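PDB 5C1E: pectinesterase from Aspergillus niger, which catalyses the hydrolysis of methyl esters in pectin, releasing methanol and leaving free galacturonate units in the polymer. Local coordinates for residues A[224-229]-A[251-256]; A[243-248]-A[272-277]. One frame throughout, in Å; residues are numbered along the deposited sequence.

Interaction 1 of 2, residues A[224-229]-A[251-256]. With SO4 (sulfate ion), chain E; SO4 (sulfate ion), chain D; SO4 (sulfate ion), chain F.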
loop_
_atom_site.group_PDB
_atom_site.type_symbol
_atom_site.label_atom_id
_atom_site.label_comp_id
_atom_site.label_asym_id
_atom_site.label_seq_id
_atom_site.Cartn_x
_atom_site.Cartn_y
_atom_site.Cartn_z
ATOM N N ARG A 224 1.175 -8.820 -15.502
ATOM C CA ARG A 224 0.731 -10.047 -16.167
ATOM C C ARG A 224 -0.508 -9.708 -16.992
ATOM O O ARG A 224 -1.037 -8.592 -16.886
ATOM C CB ARG A 224 0.428 -11.147 -15.153
ATOM C CG ARG A 224 1.635 -11.564 -14.313
ATOM C CD ARG A 224 2.533 -12.509 -15.081
ATOM N NE ARG A 224 3.658 -12.978 -14.270
ATOM C CZ ARG A 224 4.806 -12.321 -14.121
ATOM N NH1 ARG A 224 5.767 -12.832 -13.357
ATOM N NH2 ARG A 224 5.011 -11.150 -14.711
ATOM N N VAL A 225 -0.983 -10.667 -17.781
ATOM C CA VAL A 225 -1.863 -10.348 -18.909
ATOM C C VAL A 225 -3.302 -9.965 -18.531
ATOM O O VAL A 225 -4.031 -9.409 -19.362
ATOM C CB VAL A 225 -1.893 -11.479 -19.959
ATOM C CG1 VAL A 225 -0.525 -11.660 -20.601
ATOM C CG2 VAL A 225 -2.371 -12.796 -19.357
ATOM N N LEU A 226 -3.727 -10.260 -17.313
ATOM C CA LEU A 226 -5.115 -9.985 -16.933
ATOM C C LEU A 226 -5.241 -8.978 -15.780
ATOM O O LEU A 226 -6.220 -8.977 -15.030
ATOM C CB LEU A 226 -5.875 -11.297 -16.683
ATOM C CG LEU A 226 -6.321 -11.989 -17.976
ATOM C CD1 LEU A 226 -6.724 -13.437 -17.744
ATOM C CD2 LEU A 226 -7.476 -11.260 -18.631
ATOM N N ALA A 227 -4.242 -8.107 -15.678
ATOM C CA ALA A 227 -4.221 -7.005 -14.736
ATOM C C ALA A 227 -5.591 -6.323 -14.703
ATOM O O ALA A 227 -6.106 -5.960 -15.754
ATOM C CB ALA A 227 -3.182 -5.998 -15.175
ATOM N N ARG A 228 -6.144 -6.131 -13.509
ATOM C CA ARG A 228 -7.426 -5.439 -13.356
ATOM C C ARG A 228 -7.383 -4.323 -12.329
ATOM O O ARG A 228 -7.187 -4.568 -11.133
ATOM C CB ARG A 228 -8.527 -6.416 -12.968
ATOM C CG ARG A 228 -9.899 -5.756 -12.855
ATOM C CD ARG A 228 -11.028 -6.754 -13.041
ATOM N NE ARG A 228 -10.966 -7.830 -12.071
ATOM C CZ ARG A 228 -11.746 -8.907 -12.114
ATOM N NH1 ARG A 228 -12.660 -9.027 -13.073
ATOM N NH2 ARG A 228 -11.629 -9.858 -11.197
ATOM N N VAL A 229 -7.582 -3.101 -12.807
ATOM C CA VAL A 229 -7.467 -1.915 -11.962
ATOM C C VAL A 229 -8.553 -0.911 -12.331
ATOM O O VAL A 229 -8.778 -0.665 -13.521
ATOM C CB VAL A 229 -6.112 -1.239 -12.172
ATOM C CG1 VAL A 229 -5.968 -0.024 -11.268
ATOM C CG2 VAL A 229 -4.959 -2.230 -11.931
ATOM N N GLY A 251 1.113 -9.375 -25.067
ATOM C CA GLY A 251 -0.169 -10.060 -25.257
ATOM C C GLY A 251 -1.156 -9.810 -24.135
ATOM O O GLY A 251 -2.106 -10.568 -23.953
ATOM N N ALA A 252 -0.933 -8.734 -23.380
ATOM C CA ALA A 252 -1.783 -8.414 -22.244
ATOM C C ALA A 252 -3.159 -7.979 -22.723
ATOM O O ALA A 252 -3.305 -7.327 -23.767
ATOM C CB ALA A 252 -1.164 -7.318 -21.408
ATOM N N THR A 253 -4.160 -8.332 -21.924
ATOM C CA THR A 253 -5.544 -7.881 -22.128
ATOM C C THR A 253 -6.057 -7.354 -20.807
ATOM O O THR A 253 -6.904 -7.962 -20.166
ATOM C CB THR A 253 -6.443 -9.017 -22.650
ATOM O OG1 THR A 253 -6.503 -10.072 -21.683
ATOM C CG2 THR A 253 -5.917 -9.564 -24.003
ATOM N N PRO A 254 -5.526 -6.195 -20.372
ATOM C CA PRO A 254 -5.875 -5.712 -19.043
ATOM C C PRO A 254 -7.320 -5.261 -18.956
ATOM O O PRO A 254 -7.924 -4.898 -19.969
ATOM C CB PRO A 254 -4.941 -4.507 -18.840
ATOM C CG PRO A 254 -4.679 -4.024 -20.205
ATOM C CD PRO A 254 -4.602 -5.284 -21.058
ATOM N N LEU A 255 -7.854 -5.304 -17.748
ATOM C CA LEU A 255 -9.175 -4.756 -17.440
ATOM C C LEU A 255 -8.967 -3.469 -16.633
ATOM O O LEU A 255 -8.841 -3.466 -15.390
ATOM C CB LEU A 255 -10.024 -5.768 -16.672
ATOM C CG LEU A 255 -10.421 -7.081 -17.370
ATOM C CD1 LEU A 255 -11.000 -6.818 -18.754
ATOM C CD2 LEU A 255 -9.254 -8.036 -17.500
ATOM N N TYR A 256 -8.895 -2.384 -17.380
ATOM C CA TYR A 256 -8.581 -1.056 -16.862
ATOM C C TYR A 256 -9.760 -0.088 -17.012
ATOM O O TYR A 256 -10.266 0.145 -18.115
ATOM C CB TYR A 256 -7.384 -0.517 -17.625
ATOM C CG TYR A 256 -6.028 -1.111 -17.276
ATOM C CD1 TYR A 256 -5.791 -1.759 -16.064
ATOM C CD2 TYR A 256 -4.959 -0.994 -18.178
ATOM C CE1 TYR A 256 -4.520 -2.262 -15.751
ATOM C CE2 TYR A 256 -3.702 -1.493 -17.884
ATOM C CZ TYR A 256 -3.481 -2.119 -16.679
ATOM O OH TYR A 256 -2.227 -2.569 -16.387
HETATM S S SO4 E . -14.516 -11.896 -12.250
HETATM O O1 SO4 E . -15.630 -10.945 -12.018
HETATM O O2 SO4 E . -13.585 -11.885 -11.104
HETATM O O3 SO4 E . -15.063 -13.257 -12.435
HETATM O O4 SO4 E . -13.825 -11.509 -13.505
HETATM S S SO4 D . 8.869 -10.758 -14.208
HETATM O O1 SO4 D . 9.077 -9.391 -13.687
HETATM O O2 SO4 D . 10.159 -11.282 -14.704
HETATM O O3 SO4 D . 8.383 -11.610 -13.113
HETATM O O4 SO4 D . 7.899 -10.701 -15.322
HETATM S S SO4 F . 4.338 -16.632 -13.380
HETATM O O1 SO4 F . 4.254 -15.567 -12.354
HETATM O O2 SO4 F . 5.743 -17.090 -13.511
HETATM O O3 SO4 F . 3.475 -17.766 -12.973
HETATM O O4 SO4 F . 3.843 -16.097 -14.678
#
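Val229 lays its CG2 methyl against CE1 of the Tyr256 ring, 3.8 Å away, and Ala227 CB meets the same phenol 3.8 Å from its OH. Both methyls approach obliquely. Pro254 CB covers one face of this ring and Trp245 stacks on the opposite one, so the phenol is sandwiched. On the other side of the sheet, the aliphatic part of Arg228 crosses Leu255, CG to CB 3.8 Å. With CG anti to the backbone N (chi1 -177°) and a bend at chi3, the arginine carries its guanidinium beyond the leucine, where NH1 and NH2 grip O4 and O2 of one sulfate edge-on, a two-pronged hold. Arg224, whose CB is directed away from 251-256, bonds two further sulfates with its guanidinium; all three ions are probably from the crystallisation liquor. Leu226 and Thr253 run side by side, with CD2 3.4 Å from OG1. The backbones are joined by three bonds: Thr253 N to Val225 O (2.8 Å), Leu255 N to Ala227 O (2.7 Å) and Val229 N to Leu255 O (2.9 Å). Such parallel pairing between successive coils is the signature of the parallel beta-helix. Strand 255-259 closes one edge of the ten-stranded sheet; strand 228-232 lies between it and 198-201, while strand 182-187 touches Ala227 and Val229.

Interaction 2 of 2, residues A[243-248]-A[272-277]; sequences KGWTTM and EYETSI
Trp245 turns its CG anti to the carbonyl carbon (chi1 -50°) and stands its indole across the side chain of Glu274, which runs out extended beyond CG to reach NE1. The two side chains cross at about a right angle, and Glu274 OE2 sits at the edge of the indole, in its plane, taking a hydrogen bond of 2.9 Å from NE1 that is nearly straight (168°) as modelled. OE2 is less surely placed, though, probably because it comes very close to a carboxylate oxygen of Glu258. The carboxylate is tilted well out of the ring plane. The indole also brings CD1 to 3.4 Å from Glu272 O. Backbone pairing is limited to Glu272 N giving its hydrogen to Lys243 O, 2.9 Å away. Both segments are irregular loops at one end of the parallel beta-helix: 243-248 leads into its last strand, 255-259, and 272-277 lies in the chain leaving that strand. Here side chains of one loop mostly meet backbone carbonyls or side chains of the other. Lys243 and Glu272 lie alongside, CD 3.4 Å from OE2, but bends at chi3 and chi4 turn the lysine tip away, so NZ stays 5.9 Å from OE2 and makes instead a weak bond to Tyr218. Tyr273, with a left-handed backbone (phi 71°), points its CB toward 243-248; its ring meets Trp245 O edge-on at CD2, and its OH comes 3.0 Å from Thr247 CG2, unusually short, so the detail is doubtful.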
loop_
_atom_site.group_PDB
_atom_site.type_symbol
_atom_site.label_atom_id
_atom_site.label_comp_id
_atom_site.label_asym_id
_atom_site.label_seq_id
_atom_site.Cartn_x
_atom_site.Cartn_y
_atom_site.Cartn_z
ATOM N N LYS A 243 -2.837 9.127 -22.528
ATOM C CA LYS A 243 -3.141 7.715 -22.821
ATOM C C LYS A 243 -3.602 6.923 -21.580
ATOM O O LYS A 243 -4.233 5.867 -21.711
ATOM C CB LYS A 243 -1.958 7.040 -23.508
ATOM C CG LYS A 243 -1.552 7.710 -24.816
ATOM C CD LYS A 243 -0.472 6.953 -25.575
ATOM C CE LYS A 243 0.823 6.755 -24.784
ATOM N NZ LYS A 243 1.551 8.017 -24.477
ATOM N N GLY A 244 -3.253 7.417 -20.392
ATOM C CA GLY A 244 -3.701 6.850 -19.125
ATOM C C GLY A 244 -2.920 5.617 -18.701
ATOM O O GLY A 244 -2.403 5.547 -17.580
ATOM N N TRP A 245 -2.864 4.631 -19.581
ATOM C CA TRP A 245 -2.228 3.364 -19.281
ATOM C C TRP A 245 -1.126 3.061 -20.292
ATOM O O TRP A 245 -1.153 3.573 -21.419
ATOM C CB TRP A 245 -3.267 2.259 -19.286
ATOM C CG TRP A 245 -4.488 2.559 -18.462
ATOM C CD1 TRP A 245 -5.597 3.248 -18.861
ATOM C CD2 TRP A 245 -4.723 2.185 -17.097
ATOM N NE1 TRP A 245 -6.506 3.325 -17.828
ATOM C CE2 TRP A 245 -5.987 2.693 -16.733
ATOM C CE3 TRP A 245 -3.988 1.481 -16.150
ATOM C CZ2 TRP A 245 -6.543 2.474 -15.481
ATOM C CZ3 TRP A 245 -4.520 1.288 -14.903
ATOM C CH2 TRP A 245 -5.792 1.770 -14.575
ATOM N N THR A 246 -0.152 2.242 -19.895
ATOM C CA THR A 246 0.927 1.860 -20.806
ATOM C C THR A 246 1.133 0.333 -20.793
ATOM O O THR A 246 0.391 -0.413 -20.138
ATOM C CB THR A 246 2.225 2.658 -20.522
ATOM O OG1 THR A 246 3.164 2.485 -21.593
ATOM C CG2 THR A 246 2.868 2.251 -19.203
ATOM N N THR A 247 2.141 -0.121 -21.525
ATOM C CA THR A 247 2.329 -1.548 -21.782
ATOM C C THR A 247 3.427 -2.167 -20.929
ATOM O O THR A 247 4.311 -1.461 -20.391
ATOM C CB THR A 247 2.731 -1.743 -23.234
ATOM O OG1 THR A 247 3.947 -1.013 -23.444
ATOM C CG2 THR A 247 1.635 -1.229 -24.167
ATOM N N MET A 248 3.361 -3.489 -20.789
ATOM C CA MET A 248 4.397 -4.256 -20.104
ATOM C C MET A 248 4.345 -5.713 -20.592
ATOM O O MET A 248 5.094 -6.056 -21.486
ATOM C CB MET A 248 4.291 -4.154 -18.574
ATOM C CG MET A 248 5.501 -4.732 -17.842
ATOM S SD MET A 248 5.384 -4.547 -16.043
ATOM C CE MET A 248 7.038 -4.994 -15.535
ATOM N N GLU A 272 -6.046 4.939 -23.800
ATOM C CA GLU A 272 -5.801 3.660 -24.441
ATOM C C GLU A 272 -5.927 2.560 -23.396
ATOM O O GLU A 272 -5.779 2.812 -22.196
ATOM C CB GLU A 272 -4.397 3.609 -25.072
ATOM C CG GLU A 272 -4.181 4.573 -26.231
ATOM C CD GLU A 272 -2.777 4.489 -26.835
ATOM O OE1 GLU A 272 -1.951 3.650 -26.385
ATOM O OE2 GLU A 272 -2.494 5.278 -27.768
ATOM N N TYR A 273 -6.246 1.349 -23.863
ATOM C CA TYR A 273 -6.248 0.131 -23.038
ATOM C C TYR A 273 -7.384 0.060 -22.006
ATOM O O TYR A 273 -7.332 -0.748 -21.076
ATOM C CB TYR A 273 -4.885 -0.072 -22.342
ATOM C CG TYR A 273 -3.713 -0.052 -23.291
ATOM C CD1 TYR A 273 -3.476 -1.118 -24.152
ATOM C CD2 TYR A 273 -2.837 1.028 -23.327
ATOM C CE1 TYR A 273 -2.403 -1.100 -25.030
ATOM C CE2 TYR A 273 -1.765 1.050 -24.207
ATOM C CZ TYR A 273 -1.566 -0.014 -25.053
ATOM O OH TYR A 273 -0.525 0.001 -25.932
ATOM N N GLU A 274 -8.413 0.886 -22.152
ATOM C CA GLU A 274 -9.493 0.884 -21.169
ATOM C C GLU A 274 -10.705 0.061 -21.583
ATOM O O GLU A 274 -10.888 -0.281 -22.762
ATOM C CB GLU A 274 -9.943 2.298 -20.845
ATOM C CG GLU A 274 -8.900 3.108 -20.131
ATOM C CD GLU A 274 -9.479 4.336 -19.453
ATOM O OE1 GLU A 274 -10.393 4.990 -20.039
ATOM O OE2 GLU A 274 -8.997 4.632 -18.333
ATOM N N THR A 275 -11.541 -0.228 -20.593
ATOM C CA THR A 275 -12.810 -0.923 -20.777
ATOM C C THR A 275 -13.908 -0.062 -20.167
ATOM O O THR A 275 -13.673 0.609 -19.168
ATOM C CB THR A 275 -12.765 -2.288 -20.052
ATOM O OG1 THR A 275 -11.703 -3.069 -20.603
ATOM C CG2 THR A 275 -14.053 -3.046 -20.190
ATOM N N SER A 276 -15.109 -0.091 -20.746
ATOM C CA SER A 276 -16.222 0.709 -20.215
ATOM C C SER A 276 -16.749 0.105 -18.932
ATOM O O SER A 276 -16.702 -1.116 -18.744
ATOM C CB SER A 276 -17.371 0.809 -21.221
ATOM O OG SER A 276 -16.898 1.404 -22.412
ATOM N N ILE A 277 -17.240 0.963 -18.046
ATOM C CA ILE A 277 -17.946 0.521 -16.858
ATOM C C ILE A 277 -18.964 1.608 -16.494
ATOM O O ILE A 277 -18.705 2.795 -16.684
ATOM C CB ILE A 277 -16.970 0.195 -15.695
ATOM C CG1 ILE A 277 -17.655 -0.651 -14.621
ATOM C CG2 ILE A 277 -16.366 1.455 -15.093
ATOM C CD1 ILE A 277 -16.702 -1.275 -13.622
#

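The segments alternate along the chain, in the order 224-229, 243-248, 251-256, 272-277, so the two contacts interlock, their centres about 9 Å apart. Interaction 1 belongs to the last two strands of the ten-stranded parallel sheet and the loops leading into them; interaction 2 joins the loops before and after the final strand, 255-259. They meet at Tyr256, whose O probably accepts a hydrogen bond from Thr275 N at 2.8 Å. The loops of interaction 2 thus cover the end strand. The side chain of Asp161, the predicted active-site residue, is about 9 Å from that of Tyr256 and about 7 Å from that of Thr246, close to the probable catalytic region.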